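Local coordinates for protein 4-carboxymuconolactone decarboxylase (Sinorhizobium meliloti, PDB 4G9Q) that probably acts as a carboxymuconolactone decarboxylase family enzyme, possibly in benzoate degradation or with peroxiredoxin-like activity, at residues P258-K261 / A262-K266. Sequence-based numbering, arbitrary orientation.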
loop_
_atom_site.group_PDB
_atom_site.type_symbol
_atom_site.label_atom_id
_atom_site.label_comp_id
_atom_site.label_asym_id
_atom_site.label_seq_id
_atom_site.Cartn_x
_atom_site.Cartn_y
_atom_site.Cartn_z
ATOM N N PRO A 258 -4.513 -3.315 -19.897
ATOM C CA PRO A 258 -4.045 -2.594 -21.084
ATOM C C PRO A 258 -2.542 -2.752 -21.319
ATOM O O PRO A 258 -2.103 -2.754 -22.468
ATOM C CB PRO A 258 -4.405 -1.128 -20.795
ATOM C CG PRO A 258 -4.714 -1.052 -19.374
ATOM C CD PRO A 258 -5.124 -2.407 -18.907
ATOM N N VAL A 259 -1.774 -2.894 -20.240
ATOM C CA VAL A 259 -0.330 -3.111 -20.343
ATOM C C VAL A 259 -0.057 -4.465 -20.998
ATOM O O VAL A 259 0.721 -4.558 -21.949
ATOM C CB VAL A 259 0.374 -3.030 -18.964
ATOM C CG1 VAL A 259 1.889 -3.060 -19.138
ATOM C CG2 VAL A 259 -0.043 -1.768 -18.221
ATOM N N ALA A 260 -0.710 -5.508 -20.489
ATOM C CA ALA A 260 -0.603 -6.850 -21.060
ATOM C C ALA A 260 -1.042 -6.894 -22.525
ATOM O O ALA A 260 -0.360 -7.492 -23.364
ATOM C CB ALA A 260 -1.400 -7.841 -20.232
ATOM N N LYS A 261 -2.168 -6.243 -22.831
ATOM C CA LYS A 261 -2.675 -6.172 -24.207
ATOM C C LYS A 261 -1.638 -5.570 -25.150
ATOM O O LYS A 261 -1.394 -6.101 -26.235
ATOM C CB LYS A 261 -3.972 -5.357 -24.268
ATOM C CG LYS A 261 -4.601 -5.302 -25.662
ATOM C CD LYS A 261 -5.931 -4.577 -25.654
ATOM C CE LYS A 261 -6.592 -4.665 -27.022
ATOM N NZ LYS A 261 -7.864 -3.901 -27.053
ATOM N N ALA A 262 -1.032 -4.461 -24.724
ATOM C CA ALA A 262 -0.042 -3.757 -25.528
ATOM C C ALA A 262 1.189 -4.630 -25.772
ATOM O O ALA A 262 1.724 -4.664 -26.885
ATOM C CB ALA A 262 0.346 -2.450 -24.859
ATOM N N VAL A 263 1.620 -5.345 -24.735
ATOM C CA VAL A 263 2.751 -6.267 -24.843
ATOM C C VAL A 263 2.440 -7.387 -25.836
ATOM O O VAL A 263 3.232 -7.651 -26.736
ATOM C CB VAL A 263 3.160 -6.847 -23.467
ATOM C CG1 VAL A 263 4.146 -8.003 -23.631
ATOM C CG2 VAL A 263 3.777 -5.758 -22.593
ATOM N N PHE A 264 1.284 -8.028 -25.684
ATOM C CA PHE A 264 0.915 -9.132 -26.578
ATOM C C PHE A 264 0.865 -8.669 -28.036
ATOM O O PHE A 264 1.340 -9.368 -28.944
ATOM C CB PHE A 264 -0.432 -9.757 -26.178
ATOM C CG PHE A 264 -0.461 -10.363 -24.793
ATOM C CD1 PHE A 264 0.700 -10.813 -24.167
ATOM C CD2 PHE A 264 -1.679 -10.517 -24.129
ATOM C CE1 PHE A 264 0.649 -11.376 -22.886
ATOM C CE2 PHE A 264 -1.743 -11.091 -22.854
ATOM C CZ PHE A 264 -0.578 -11.517 -22.231
ATOM N N GLU A 265 0.301 -7.484 -28.254
ATOM C CA GLU A 265 0.161 -6.945 -29.603
ATOM C C GLU A 265 1.510 -6.568 -30.203
ATOM O O GLU A 265 1.753 -6.800 -31.390
ATOM C CB GLU A 265 -0.796 -5.752 -29.620
ATOM C CG GLU A 265 -2.245 -6.154 -29.367
ATOM C CD GLU A 265 -3.232 -5.020 -29.556
ATOM O OE1 GLU A 265 -2.806 -3.855 -29.732
ATOM O OE2 GLU A 265 -4.449 -5.300 -29.525
ATOM N N LYS A 266 2.387 -6.005 -29.376
ATOM C CA LYS A 266 3.717 -5.599 -29.828
ATOM C C LYS A 266 4.565 -6.799 -30.257
ATOM O O LYS A 266 5.321 -6.695 -31.228
ATOM C CB LYS A 266 4.433 -4.774 -28.753
ATOM C CG LYS A 266 5.848 -4.332 -29.112
ATOM C CD LYS A 266 5.873 -2.946 -29.723
ATOM C CE LYS A 266 7.306 -2.455 -29.883
ATOM N NZ LYS A 266 7.361 -1.159 -30.606
#
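Phe264 folds back along the helix over Ala260, one turn earlier, so that Ala260 O lies over one face of the ring, 3.2 Å from Phe264 CG and displaced toward the rim. The same oxygen accepts a bond from Phe264 N (2.9 Å), nearly straight at 169°, and thus meets both backbone and side chain of one residue. Phe264 CG stands beside its own backbone N (chi1 -61°), which swings the ring back toward the preceding turn; there its CE2 reaches Ala260 CB at 4.2 Å. One residue further on, Glu265 N bonds to Lys261 O (3.0 Å), and the two side chains slant across each other. Here the carboxylate meets the aliphatic part of the lysine, with Glu265 OE2 3.4 Å from Lys261 CE. The charged ends stay beyond salt-bridge range, Lys261 NZ being 4.4 Å from Glu265 OE2, although the attraction may still favour this pairing. Val263 N to Val259 O and Ala262 N to Pro258 O follow the same i to i+4 pattern; Pro258, lacking an N-H, makes no bond to the turn before, and the helix kinks there. The extended lysine donates to Gln172 O of the second subunit, linking the helix to that subunit within the trimer. Lys261 and Phe264 also pack on its Val176, and Pro258 on its Phe173. Within helix 250-267, Val259 and Val263 pack on helix 220-229, while Ala260 and Phe264 touch helix 234-248.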